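PDB 2X7Q: possible thiamine biosynthesis enzyme from Candida albicans, which is of unknown function but has the fold of periplasmic solute-binding proteins of the SsuA/TauA family and probably binds a small ligand between its two lobes. Local coordinates for residues A20-H25 against E53-L58; N85-V90 against T207-L212; L118-V123 against F146-V151; P199-V204 against D276-K281; N221-V226 against S266-T271. The protein carries 1 engineered substitution. All coordinates share one frame; numbering follows the deposited sequence.

Contact 1: residues A20-H25 against E53-L58; sequences AYIPEH and EGSGRL
The flat group in this contact is the G54-S55 peptide, whose one face is covered by the end of I22. CD1 of I22 lies over the plane, displaced from the carbonyl carbon toward G54 CA, 3.6 Å from G54 C and 3.5 Å from G54 CA; at the S55 end of the same peptide it touches S55 N. I22 reaches that far because its branch is stretched straight beyond CG1 (chi2 175°), which sends CD1 outward from the strand end. Beside this lies L58, whose two methyls divide the work. CD1 of L58 meets I22 CD1 at 3.9 Å, and CD2 of L58 closes on A20 CB at 3.6 Å, reaching along to the backbone of Y21. The contact is therefore apolar, although it buries G54 N, which has no partner in the model. S55 OG, near the I22 methyl, is engaged by the backbone N of L73. G54 has a positive phi (89°), and the chain turns there into helix 55-63. Further along 20-25, H25 stacks on W258 and touches F179 of helix 178-186. Helix 55-63 connects the parallel strands 46-50 and 69-73 and passes over strand 17-21 between them, a beta-alpha-beta crossover that gives the 2-1-3 strand order of the periplasmic binding protein fold.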
# COMPACT_ATOMS: atom_id res chain seq x y z
N ALA A 20 6.27 3.77 -10.52
CA ALA A 20 6.44 4.31 -9.18
C ALA A 20 6.19 3.24 -8.13
O ALA A 20 5.17 2.56 -8.16
CB ALA A 20 5.52 5.49 -8.96
N TYR A 21 7.13 3.09 -7.20
CA TYR A 21 7.02 2.08 -6.15
C TYR A 21 7.43 2.66 -4.79
O TYR A 21 8.05 3.72 -4.71
CB TYR A 21 7.90 0.88 -6.47
CG TYR A 21 9.38 1.12 -6.24
CD1 TYR A 21 9.99 0.70 -5.06
CD2 TYR A 21 10.15 1.77 -7.18
CE1 TYR A 21 11.34 0.92 -4.84
CE2 TYR A 21 11.50 2.00 -6.97
CZ TYR A 21 12.09 1.57 -5.80
OH TYR A 21 13.43 1.79 -5.60
N ILE A 22 7.09 1.94 -3.73
CA ILE A 22 7.47 2.33 -2.38
C ILE A 22 8.56 1.41 -1.85
O ILE A 22 8.37 0.20 -1.79
CB ILE A 22 6.27 2.31 -1.42
CG1 ILE A 22 5.13 3.16 -1.98
CG2 ILE A 22 6.68 2.80 -0.04
CD1 ILE A 22 3.86 3.11 -1.16
N PRO A 23 9.71 1.98 -1.48
CA PRO A 23 10.88 1.21 -1.04
C PRO A 23 10.65 0.52 0.30
O PRO A 23 11.13 1.00 1.34
CB PRO A 23 11.98 2.27 -0.91
CG PRO A 23 11.25 3.54 -0.66
CD PRO A 23 9.97 3.43 -1.45
N GLU A 24 9.93 -0.59 0.28
CA GLU A 24 9.71 -1.39 1.48
C GLU A 24 9.96 -2.87 1.19
O GLU A 24 10.34 -3.23 0.08
CB GLU A 24 8.29 -1.19 2.02
CG GLU A 24 8.03 0.18 2.62
CD GLU A 24 6.64 0.31 3.20
OE1 GLU A 24 5.72 -0.34 2.68
OE2 GLU A 24 6.47 1.08 4.16
N HIS A 25 9.74 -3.72 2.19
CA HIS A 25 9.92 -5.15 2.01
C HIS A 25 9.01 -5.70 0.92
O HIS A 25 9.36 -6.68 0.25
CB HIS A 25 9.66 -5.89 3.33
CG HIS A 25 8.52 -5.34 4.12
ND1 HIS A 25 8.59 -5.14 5.49
CD2 HIS A 25 7.29 -4.94 3.75
CE1 HIS A 25 7.45 -4.64 5.92
NE2 HIS A 25 6.63 -4.51 4.89
N GLU A 53 7.37 8.19 0.47
CA GLU A 53 6.30 8.76 1.30
C GLU A 53 4.90 8.22 1.00
O GLU A 53 3.90 8.88 1.29
CB GLU A 53 6.29 10.29 1.22
CG GLU A 53 7.53 10.90 0.60
CD GLU A 53 7.43 10.99 -0.91
OE1 GLU A 53 8.47 10.93 -1.58
OE2 GLU A 53 6.30 11.11 -1.42
N GLY A 54 4.83 7.02 0.42
CA GLY A 54 3.57 6.31 0.30
C GLY A 54 2.72 6.55 -0.95
O GLY A 54 3.13 7.23 -1.89
N SER A 55 1.52 5.97 -0.93
CA SER A 55 0.62 5.97 -2.08
C SER A 55 0.06 7.35 -2.41
O SER A 55 -0.35 7.60 -3.55
CB SER A 55 -0.54 4.99 -1.84
OG SER A 55 -0.07 3.68 -1.58
N GLY A 56 0.04 8.23 -1.42
CA GLY A 56 -0.45 9.58 -1.62
C GLY A 56 0.21 10.25 -2.81
O GLY A 56 -0.46 10.87 -3.63
N ARG A 57 1.53 10.12 -2.90
CA ARG A 57 2.29 10.72 -3.99
C ARG A 57 2.15 9.88 -5.26
O ARG A 57 2.21 10.41 -6.37
CB ARG A 57 3.76 10.87 -3.61
CG ARG A 57 4.58 11.71 -4.60
CD ARG A 57 6.08 11.55 -4.37
NE ARG A 57 6.85 12.45 -5.24
CZ ARG A 57 8.16 12.38 -5.40
NH1 ARG A 57 8.88 11.46 -4.77
NH2 ARG A 57 8.78 13.24 -6.21
N LEU A 58 1.97 8.58 -5.07
CA LEU A 58 1.77 7.66 -6.19
C LEU A 58 0.60 8.11 -7.06
O LEU A 58 0.70 8.15 -8.28
CB LEU A 58 1.53 6.24 -5.69
CG LEU A 58 2.68 5.57 -4.92
CD1 LEU A 58 2.32 4.14 -4.56
CD2 LEU A 58 3.95 5.61 -5.75

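Contact 2: residues N85-V90 against T207-L212; sequences NENIHV and TSSDSL
H89 and T207 form an antiparallel hydrogen-bonded pair, H89 N to T207 O at 2.9 Å (165°) and T207 N to H89 O at 2.9 Å, and the next pair, I88 with S208, is non-hydrogen-bonded. Just past it, S209 N reaches back to N87 O at 3.1 Å, a more bent bond (135°) with the donor above the carbonyl plane. The H89 imidazole is enclosed by the other segment from two directions. L212 lays its CD2 over one face in a CH-pi contact, 3.9 Å from the ring centroid and displaced toward the rim, while S209 OG comes to the edge, in the ring plane, 3.1 Å from H89 CE1. The two strands are 88-95, outermost in its five-stranded mixed sheet, and 203-208, whose end runs directly into helix 209-214. S208 is the N-cap of that helix: its OG accepts from S211 N at 3.3 Å, nearly straight. CG of H89 lies beside its own backbone N (chi1 -73°), which swings the ring over the first turn of the helix. On the incoming side, a type I turn runs from N85 to I88, and N85 OD1 accepts from N87 N in an Asx turn. T207 OG1 is held by D68 O, T207 CG2 rests against H89 CB, and the side chain of E86, in the turn, lies about 3 Å from a calcium ion.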
# COMPACT_ATOMS: atom_id res chain seq x y z
N ASN A 85 -12.28 9.98 -8.99
CA ASN A 85 -11.13 10.00 -9.89
C ASN A 85 -11.26 8.92 -10.96
O ASN A 85 -10.78 7.81 -10.80
CB ASN A 85 -9.81 9.84 -9.12
CG ASN A 85 -8.60 10.15 -9.97
OD1 ASN A 85 -8.67 10.15 -11.20
ND2 ASN A 85 -7.47 10.42 -9.32
N GLU A 86 -11.91 9.27 -12.06
CA GLU A 86 -12.20 8.32 -13.13
C GLU A 86 -11.00 8.07 -14.02
O GLU A 86 -11.09 7.33 -15.00
CB GLU A 86 -13.39 8.79 -13.97
CG GLU A 86 -13.07 9.89 -14.98
CD GLU A 86 -13.06 11.28 -14.38
OE1 GLU A 86 -12.92 11.40 -13.14
OE2 GLU A 86 -13.19 12.26 -15.14
N ASN A 87 -9.86 8.67 -13.67
CA ASN A 87 -8.64 8.49 -14.45
C ASN A 87 -7.64 7.57 -13.75
O ASN A 87 -6.48 7.48 -14.15
CB ASN A 87 -8.00 9.84 -14.77
CG ASN A 87 -8.81 10.63 -15.79
OD1 ASN A 87 -9.42 10.06 -16.69
ND2 ASN A 87 -8.82 11.95 -15.65
N ILE A 88 -8.11 6.89 -12.71
CA ILE A 88 -7.30 5.90 -12.01
C ILE A 88 -7.88 4.51 -12.22
O ILE A 88 -9.08 4.29 -12.02
CB ILE A 88 -7.21 6.19 -10.50
CG1 ILE A 88 -6.43 7.49 -10.26
CG2 ILE A 88 -6.55 5.04 -9.77
CD1 ILE A 88 -4.98 7.41 -10.68
N HIS A 89 -7.03 3.57 -12.62
CA HIS A 89 -7.47 2.20 -12.89
C HIS A 89 -6.70 1.17 -12.07
O HIS A 89 -5.47 1.14 -12.10
CB HIS A 89 -7.35 1.88 -14.38
CG HIS A 89 -8.37 2.56 -15.23
ND1 HIS A 89 -8.23 3.86 -15.66
CD2 HIS A 89 -9.54 2.12 -15.75
CE1 HIS A 89 -9.28 4.20 -16.40
NE2 HIS A 89 -10.09 3.16 -16.47
N VAL A 90 -7.43 0.33 -11.34
CA VAL A 90 -6.83 -0.78 -10.62
C VAL A 90 -6.78 -2.01 -11.51
O VAL A 90 -7.82 -2.60 -11.82
CB VAL A 90 -7.61 -1.11 -9.33
CG1 VAL A 90 -7.00 -2.31 -8.63
CG2 VAL A 90 -7.64 0.09 -8.40
N THR A 207 -2.84 2.21 -12.70
CA THR A 207 -2.36 2.99 -13.83
C THR A 207 -3.33 4.14 -14.11
O THR A 207 -4.37 4.25 -13.47
CB THR A 207 -2.21 2.13 -15.10
OG1 THR A 207 -1.58 2.89 -16.13
CG2 THR A 207 -3.58 1.66 -15.58
N SER A 208 -2.97 4.99 -15.07
CA SER A 208 -3.82 6.11 -15.45
C SER A 208 -4.57 5.80 -16.74
O SER A 208 -4.24 4.85 -17.44
CB SER A 208 -2.98 7.37 -15.63
OG SER A 208 -2.06 7.22 -16.70
N SER A 209 -5.59 6.60 -17.03
CA SER A 209 -6.36 6.43 -18.25
C SER A 209 -5.49 6.65 -19.48
O SER A 209 -5.67 6.00 -20.51
CB SER A 209 -7.56 7.39 -18.28
OG SER A 209 -8.48 7.07 -17.25
N ASP A 210 -4.54 7.57 -19.36
CA ASP A 210 -3.60 7.85 -20.44
C ASP A 210 -2.77 6.62 -20.79
O ASP A 210 -2.79 6.15 -21.92
CB ASP A 210 -2.68 9.01 -20.06
CG ASP A 210 -3.40 10.34 -19.97
OD1 ASP A 210 -3.19 11.19 -20.86
OD2 ASP A 210 -4.19 10.53 -19.02
N SER A 211 -2.05 6.11 -19.80
CA SER A 211 -1.15 4.98 -20.00
C SER A 211 -1.88 3.71 -20.40
O SER A 211 -1.35 2.89 -21.15
CB SER A 211 -0.32 4.73 -18.74
OG SER A 211 0.46 5.86 -18.41
N LEU A 212 -3.10 3.54 -19.90
CA LEU A 212 -3.86 2.32 -20.17
C LEU A 212 -4.25 2.18 -21.64
O LEU A 212 -4.31 1.07 -22.17
CB LEU A 212 -5.10 2.24 -19.28
CG LEU A 212 -5.96 0.98 -19.42
CD1 LEU A 212 -5.10 -0.27 -19.28
CD2 LEU A 212 -7.09 0.97 -18.40

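Contact 3: residues L118-V123 against F146-V151; sequences LKRIGV and FDQFQV
I121 and F146 meet at about a right angle, the aliphatic branch coming down on the phenyl ring. CG1 of I121, anti to the carbonyl carbon (chi1 -58°), is carried over the ring and makes a CH-pi contact 4.0 Å from its centroid, and CD1 sits over the ring centre on the same face. L118 closes on another part of the ring, its carbonyl O lying at the edge, in plane, 3.1 Å from F146 CE2, and its CB packing on CE2 as well. F149 runs side by side with I121, the two pointing the same way, with F149 CD2 3.8 Å from I121 CB. V123 crosses F149 at a slant and adds its CG1 to the same surface. Toward the other surface of the sheet, Q148 extends its chain past R120, Q148 OE1 lying 3.7 Å from R120 CG; the guanidinium is salt-bridged to D172. I121, V123 and F149 stand on parallel strands whose axes, over these short segments, are inclined by 30°. I121 N donates to Q148 O (2.8 Å, 172°), Q150 N returns the bond to I121 O, and V123 N takes Q150 O at 3.0 Å. A water bridges K119 O and D147 N. Helix 129-141 packs Y131 on V123 and F149, S134 on F149 and A138 on F146, completing a beta-alpha-beta unit at the edge of the sheet of strands 148-151, 120-123 and 173-177 in the binding-protein fold.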
# COMPACT_ATOMS: atom_id res chain seq x y z
N LEU A 118 -7.39 7.11 22.86
CA LEU A 118 -6.83 7.97 21.82
C LEU A 118 -7.75 9.13 21.44
O LEU A 118 -8.96 8.96 21.28
CB LEU A 118 -6.49 7.15 20.57
CG LEU A 118 -5.52 5.99 20.78
CD1 LEU A 118 -5.17 5.35 19.45
CD2 LEU A 118 -4.27 6.46 21.50
N LYS A 119 -7.16 10.32 21.32
CA LYS A 119 -7.89 11.50 20.88
C LYS A 119 -7.14 12.20 19.75
O LYS A 119 -7.70 12.45 18.68
CB LYS A 119 -8.11 12.47 22.04
CG LYS A 119 -8.99 11.91 23.16
CD LYS A 119 -10.32 11.41 22.63
CE LYS A 119 -11.07 12.49 21.86
NZ LYS A 119 -11.35 13.69 22.69
N ARG A 120 -5.87 12.52 20.00
CA ARG A 120 -5.02 13.13 18.98
C ARG A 120 -4.32 12.06 18.16
O ARG A 120 -3.50 11.30 18.68
CB ARG A 120 -3.99 14.05 19.64
CG ARG A 120 -4.58 15.26 20.34
CD ARG A 120 -3.53 16.02 21.12
NE ARG A 120 -2.98 15.22 22.21
CZ ARG A 120 -1.94 15.58 22.96
NH1 ARG A 120 -1.32 16.73 22.73
NH2 ARG A 120 -1.52 14.80 23.93
N ILE A 121 -4.64 12.00 16.87
CA ILE A 121 -4.07 11.00 15.99
C ILE A 121 -3.07 11.59 15.01
O ILE A 121 -3.42 12.45 14.19
CB ILE A 121 -5.17 10.27 15.19
CG1 ILE A 121 -6.17 9.60 16.14
CG2 ILE A 121 -4.56 9.24 14.25
CD1 ILE A 121 -5.54 8.60 17.09
N GLY A 122 -1.82 11.14 15.09
CA GLY A 122 -0.78 11.59 14.19
C GLY A 122 -0.79 10.81 12.90
O GLY A 122 -0.81 9.57 12.91
N VAL A 123 -0.77 11.52 11.78
CA VAL A 123 -0.76 10.89 10.47
C VAL A 123 0.30 11.52 9.57
O VAL A 123 0.62 12.69 9.73
CB VAL A 123 -2.13 11.00 9.77
CG1 VAL A 123 -3.22 10.35 10.62
CG2 VAL A 123 -2.47 12.45 9.49
N PHE A 146 -12.11 9.47 15.22
CA PHE A 146 -11.28 10.56 15.74
C PHE A 146 -11.41 11.81 14.87
O PHE A 146 -11.65 11.72 13.66
CB PHE A 146 -9.82 10.12 15.84
CG PHE A 146 -9.63 8.81 16.55
CD1 PHE A 146 -9.50 7.63 15.84
CD2 PHE A 146 -9.59 8.75 17.93
CE1 PHE A 146 -9.33 6.42 16.49
CE2 PHE A 146 -9.42 7.55 18.59
CZ PHE A 146 -9.29 6.38 17.87
N ASP A 147 -11.26 12.98 15.48
CA ASP A 147 -11.39 14.25 14.76
C ASP A 147 -10.19 15.17 14.97
O ASP A 147 -10.13 16.25 14.39
CB ASP A 147 -12.69 14.96 15.15
CG ASP A 147 -12.87 15.09 16.65
OD1 ASP A 147 -11.89 15.43 17.34
OD2 ASP A 147 -13.99 14.87 17.14
N GLN A 148 -9.25 14.74 15.80
CA GLN A 148 -8.01 15.48 16.01
C GLN A 148 -6.86 14.80 15.28
O GLN A 148 -6.43 13.71 15.66
CB GLN A 148 -7.69 15.59 17.50
CG GLN A 148 -8.67 16.44 18.30
CD GLN A 148 -8.19 16.71 19.71
OE1 GLN A 148 -7.37 17.60 19.94
NE2 GLN A 148 -8.71 15.96 20.67
N PHE A 149 -6.36 15.45 14.23
CA PHE A 149 -5.30 14.87 13.42
C PHE A 149 -4.09 15.80 13.31
O PHE A 149 -4.23 17.00 13.08
CB PHE A 149 -5.81 14.51 12.03
CG PHE A 149 -6.90 13.47 12.03
CD1 PHE A 149 -8.22 13.83 11.88
CD2 PHE A 149 -6.58 12.13 12.19
CE1 PHE A 149 -9.22 12.88 11.88
CE2 PHE A 149 -7.58 11.17 12.20
CZ PHE A 149 -8.90 11.54 12.05
N GLN A 150 -2.90 15.22 13.48
CA GLN A 150 -1.66 15.99 13.37
C GLN A 150 -0.86 15.56 12.15
O GLN A 150 -0.25 14.49 12.13
CB GLN A 150 -0.81 15.83 14.63
CG GLN A 150 -1.40 16.49 15.87
CD GLN A 150 -2.60 15.76 16.43
OE1 GLN A 150 -3.57 16.37 16.87
NE2 GLN A 150 -2.54 14.43 16.41
N VAL A 151 -0.88 16.39 11.11
CA VAL A 151 -0.14 16.10 9.89
C VAL A 151 1.36 16.26 10.14
O VAL A 151 1.85 17.38 10.32
CB VAL A 151 -0.57 17.03 8.74
CG1 VAL A 151 0.22 16.71 7.48
CG2 VAL A 151 -2.06 16.90 8.49
O HOH W 1 -10.42 12.58 18.20

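Contact 4: residues P199-V204 against D276-K281; sequences PWSSWV and DTIVVK
I278 overlaps two residues at once with its CD1, which meets S201 CB at 3.6 Å and V204 CG1 at 3.7 Å, the last pair tip to tip. A turn at chi2 (-63°) brings the methyl toward 199-204, although the side chain sets out across it. One helix position earlier, T277 offers the polar grip: its OG1, anti to the backbone N (chi1 -175°), accepts from S201 N at 3.2 Å through a bond bent to 141°. S201 OG is near that hydroxyl but has its own bond to K96 O. W200 turns its CB against the helix backbone, 3.0 Å from T277 O, while P199 CD lies 3.4 Å above one face of its indole, displaced toward the rim, and the ring nitrogen bonds to E75 OE1. K281 curls at the end of its chain, bringing CE within 3.0 Å of P199 O. The helix is locally wider here, with K281 N bonding to D276 O at 2.9 Å in a pi-type turn, and T277 O keeps a weak bond with T282 OG1. The segment 199-204 thus lies along helix 275-289 as it leads into strand 203-208. Helix 74-82 meets W200, V204 and I278 through T74, and strand 88-95, the neighbour in the sheet, touches I278 through T93.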
# COMPACT_ATOMS: atom_id res chain seq x y z
N PRO A 199 -8.97 -5.69 6.24
CA PRO A 199 -9.93 -6.72 5.82
C PRO A 199 -9.71 -7.12 4.37
O PRO A 199 -10.24 -8.14 3.92
CB PRO A 199 -11.28 -6.02 5.96
CG PRO A 199 -11.04 -4.89 6.91
CD PRO A 199 -9.64 -4.45 6.67
N TRP A 200 -8.92 -6.33 3.64
CA TRP A 200 -8.73 -6.54 2.21
C TRP A 200 -7.28 -6.86 1.87
O TRP A 200 -6.38 -6.68 2.70
CB TRP A 200 -9.16 -5.29 1.45
CG TRP A 200 -8.54 -4.03 2.00
CD1 TRP A 200 -7.29 -3.56 1.74
CD2 TRP A 200 -9.15 -3.10 2.91
NE1 TRP A 200 -7.08 -2.39 2.43
CE2 TRP A 200 -8.20 -2.09 3.15
CE3 TRP A 200 -10.40 -3.03 3.53
CZ2 TRP A 200 -8.47 -1.01 3.99
CZ3 TRP A 200 -10.66 -1.96 4.37
CH2 TRP A 200 -9.70 -0.97 4.59
N SER A 201 -7.05 -7.33 0.64
CA SER A 201 -5.69 -7.50 0.13
C SER A 201 -5.00 -6.14 0.14
O SER A 201 -5.61 -5.13 -0.18
CB SER A 201 -5.72 -8.08 -1.28
OG SER A 201 -6.27 -9.38 -1.29
N SER A 202 -3.72 -6.12 0.51
CA SER A 202 -3.04 -4.87 0.84
C SER A 202 -2.50 -4.07 -0.34
O SER A 202 -2.49 -2.84 -0.30
CB SER A 202 -1.93 -5.12 1.86
OG SER A 202 -1.04 -6.12 1.41
N TRP A 203 -2.05 -4.75 -1.39
CA TRP A 203 -1.39 -4.06 -2.50
C TRP A 203 -2.01 -4.36 -3.87
O TRP A 203 -2.43 -5.49 -4.14
CB TRP A 203 0.10 -4.39 -2.51
CG TRP A 203 0.82 -3.86 -1.31
CD1 TRP A 203 0.82 -4.40 -0.05
CD2 TRP A 203 1.66 -2.70 -1.24
NE1 TRP A 203 1.60 -3.64 0.79
CE2 TRP A 203 2.13 -2.59 0.08
CE3 TRP A 203 2.05 -1.74 -2.18
CZ2 TRP A 203 2.97 -1.56 0.49
CZ3 TRP A 203 2.89 -0.72 -1.77
CH2 TRP A 203 3.34 -0.64 -0.45
N VAL A 204 -2.05 -3.35 -4.73
CA VAL A 204 -2.58 -3.49 -6.07
C VAL A 204 -1.72 -2.75 -7.08
O VAL A 204 -0.92 -1.89 -6.71
CB VAL A 204 -4.02 -2.95 -6.17
CG1 VAL A 204 -4.96 -3.74 -5.29
CG2 VAL A 204 -4.05 -1.47 -5.81
N ASP A 276 -14.33 -9.55 -4.54
CA ASP A 276 -14.85 -9.54 -3.17
C ASP A 276 -13.91 -8.87 -2.18
O ASP A 276 -14.34 -8.12 -1.30
CB ASP A 276 -15.18 -10.96 -2.71
CG ASP A 276 -15.65 -11.01 -1.27
OD1 ASP A 276 -16.70 -10.41 -0.95
OD2 ASP A 276 -14.96 -11.65 -0.44
N THR A 277 -12.61 -9.14 -2.31
CA THR A 277 -11.63 -8.65 -1.35
C THR A 277 -11.07 -7.27 -1.71
O THR A 277 -10.79 -6.46 -0.83
CB THR A 277 -10.46 -9.64 -1.17
OG1 THR A 277 -9.58 -9.17 -0.15
CG2 THR A 277 -9.68 -9.79 -2.47
N ILE A 278 -10.90 -7.02 -3.01
CA ILE A 278 -10.34 -5.75 -3.47
C ILE A 278 -11.38 -4.63 -3.49
O ILE A 278 -11.08 -3.48 -3.14
CB ILE A 278 -9.72 -5.88 -4.88
CG1 ILE A 278 -8.49 -6.80 -4.83
CG2 ILE A 278 -9.34 -4.52 -5.42
CD1 ILE A 278 -7.36 -6.27 -3.98
N VAL A 279 -12.60 -4.96 -3.90
CA VAL A 279 -13.66 -3.96 -4.04
C VAL A 279 -14.71 -4.02 -2.93
O VAL A 279 -14.88 -3.07 -2.17
CB VAL A 279 -14.38 -4.10 -5.39
CG1 VAL A 279 -15.56 -3.15 -5.47
CG2 VAL A 279 -13.41 -3.86 -6.53
N VAL A 280 -15.41 -5.15 -2.83
CA VAL A 280 -16.52 -5.30 -1.89
C VAL A 280 -16.13 -4.98 -0.45
O VAL A 280 -16.67 -4.04 0.15
CB VAL A 280 -17.13 -6.72 -1.95
CG1 VAL A 280 -18.23 -6.86 -0.91
CG2 VAL A 280 -17.66 -7.01 -3.34
N LYS A 281 -15.20 -5.74 0.11
CA LYS A 281 -14.77 -5.55 1.50
C LYS A 281 -14.23 -4.15 1.73
O LYS A 281 -14.48 -3.54 2.77
CB LYS A 281 -13.73 -6.60 1.89
CG LYS A 281 -14.17 -8.05 1.73
CD LYS A 281 -13.04 -9.02 2.05
CE LYS A 281 -12.93 -9.30 3.54
NZ LYS A 281 -13.96 -10.27 4.02

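Contact 5: residues N221-V226 against S266-T271; sequences NFIDAV and SRIGKT
I223 presses its CG2 methyl against I268 CG1 at 3.6 Å and against the G269 backbone, 3.8 Å from its CA. CG2 lies anti to the backbone N of I223, which turns it to the loop. The two isoleucines cross at a slant, and V226 CG1 makes a looser touch on I268 CD1. Beside this patch, D224 OD1 stands 4.0 Å from K270 NZ, opposite charges too far apart for a salt bridge, while a water donates to both D224 OD1 and I268 O at 2.8 Å each. The surfaces belong to helix 216-235 and to the loop joining helices 252-259 and 275-289. The loop turns here in a type II beta turn, R267 O accepting from K270 N at 2.8 Å, with G269 at positive phi (92°) in its third position, its CA close to the helix. Further out, I268 O also accepts from N227 ND2 of the helix and G269 N donates to D92 OD1 of strand 88-95. D224 OD2 is held by K220 in a salt bridge one turn back along the helix.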
# COMPACT_ATOMS: atom_id res chain seq x y z
N ASN A 221 3.02 -7.02 -20.31
CA ASN A 221 4.34 -7.63 -20.18
C ASN A 221 4.99 -7.32 -18.84
O ASN A 221 5.69 -8.16 -18.26
CB ASN A 221 5.25 -7.20 -21.33
CG ASN A 221 4.93 -7.90 -22.63
OD1 ASN A 221 5.29 -9.06 -22.84
ND2 ASN A 221 4.23 -7.20 -23.52
N PHE A 222 4.78 -6.10 -18.35
CA PHE A 222 5.30 -5.71 -17.05
C PHE A 222 4.70 -6.58 -15.95
O PHE A 222 5.42 -7.07 -15.08
CB PHE A 222 5.00 -4.23 -16.77
CG PHE A 222 5.29 -3.81 -15.35
CD1 PHE A 222 6.59 -3.54 -14.95
CD2 PHE A 222 4.27 -3.68 -14.43
CE1 PHE A 222 6.87 -3.15 -13.65
CE2 PHE A 222 4.54 -3.29 -13.13
CZ PHE A 222 5.84 -3.03 -12.74
N ILE A 223 3.39 -6.78 -16.01
CA ILE A 223 2.70 -7.62 -15.03
C ILE A 223 3.22 -9.05 -15.09
O ILE A 223 3.43 -9.69 -14.06
CB ILE A 223 1.18 -7.61 -15.26
CG1 ILE A 223 0.62 -6.19 -15.07
CG2 ILE A 223 0.50 -8.58 -14.31
CD1 ILE A 223 -0.88 -6.10 -15.24
N ASP A 224 3.42 -9.55 -16.31
CA ASP A 224 3.96 -10.90 -16.50
C ASP A 224 5.37 -11.00 -15.91
O ASP A 224 5.73 -12.01 -15.33
CB ASP A 224 3.98 -11.27 -17.98
CG ASP A 224 2.59 -11.48 -18.54
OD1 ASP A 224 1.64 -11.60 -17.75
OD2 ASP A 224 2.45 -11.53 -19.78
N ALA A 225 6.15 -9.93 -16.06
CA ALA A 225 7.50 -9.90 -15.51
C ALA A 225 7.45 -9.90 -13.99
O ALA A 225 8.27 -10.55 -13.33
CB ALA A 225 8.25 -8.67 -16.01
N VAL A 226 6.49 -9.17 -13.43
CA VAL A 226 6.28 -9.15 -11.99
C VAL A 226 5.88 -10.53 -11.48
O VAL A 226 6.27 -10.94 -10.40
CB VAL A 226 5.21 -8.11 -11.59
CG1 VAL A 226 4.89 -8.22 -10.11
CG2 VAL A 226 5.66 -6.71 -11.95
N SER A 266 0.85 -14.73 -6.85
CA SER A 266 1.58 -15.53 -7.82
C SER A 266 0.75 -15.72 -9.09
O SER A 266 1.27 -16.16 -10.12
CB SER A 266 1.94 -16.89 -7.23
OG SER A 266 0.78 -17.65 -6.94
N ARG A 267 -0.53 -15.39 -9.01
CA ARG A 267 -1.44 -15.56 -10.14
C ARG A 267 -1.66 -14.24 -10.87
O ARG A 267 -2.48 -14.15 -11.78
CB ARG A 267 -2.77 -16.13 -9.67
CG ARG A 267 -2.66 -17.36 -8.79
CD ARG A 267 -1.88 -18.47 -9.49
NE ARG A 267 -2.48 -18.83 -10.77
CZ ARG A 267 -1.79 -19.03 -11.89
NH1 ARG A 267 -0.47 -18.90 -11.89
NH2 ARG A 267 -2.43 -19.36 -13.00
N ILE A 268 -0.92 -13.21 -10.47
CA ILE A 268 -1.07 -11.88 -11.06
C ILE A 268 -0.90 -11.92 -12.58
O ILE A 268 0.13 -12.37 -13.09
CB ILE A 268 -0.10 -10.85 -10.43
CG1 ILE A 268 -0.40 -9.44 -10.95
CG2 ILE A 268 1.35 -11.24 -10.69
CD1 ILE A 268 0.50 -8.37 -10.35
N GLY A 269 -1.93 -11.47 -13.29
CA GLY A 269 -1.91 -11.46 -14.74
C GLY A 269 -2.49 -12.72 -15.36
O GLY A 269 -2.86 -12.73 -16.53
N LYS A 270 -2.57 -13.78 -14.56
CA LYS A 270 -3.10 -15.06 -15.03
C LYS A 270 -4.60 -15.15 -14.78
O LYS A 270 -5.33 -15.82 -15.52
CB LYS A 270 -2.38 -16.23 -14.36
CG LYS A 270 -0.87 -16.22 -14.55
CD LYS A 270 -0.49 -16.08 -16.02
CE LYS A 270 1.02 -16.15 -16.22
NZ LYS A 270 1.42 -15.59 -17.54
N THR A 271 -5.06 -14.48 -13.73
CA THR A 271 -6.48 -14.48 -13.37
C THR A 271 -6.90 -13.11 -12.85
O THR A 271 -6.11 -12.42 -12.21
CB THR A 271 -6.78 -15.56 -12.31
OG1 THR A 271 -8.20 -15.65 -12.11
CG2 THR A 271 -6.10 -15.21 -10.99
O HOH W 2 1.46 -13.13 -15.43

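How the contacts relate
Contacts 1, 2 and 4 all reach the sheet that holds strands 17-21, 88-95 and 203-208, and contacts 2 and 4 share strand 203-208. Contacts 2 and 4 meet where V90 CG1 packs on V204 CB at 3.9 Å. Contact 4 touches contact 1 through W203, whose CH2 lies 3.8 Å from I22 CD1 and whose CZ2 lies 3.7 Å from E24 OE1. Contact 5 touches none of these three, its nearest atoms about 7 Å from contacts 1 and 4, and is nested in the loop that contact 4 closes. Contact 3, in the other sheet and nested inside the loop closed by contact 2, lies about 39 Å from contact 5, centre to centre, across the middle of the chain.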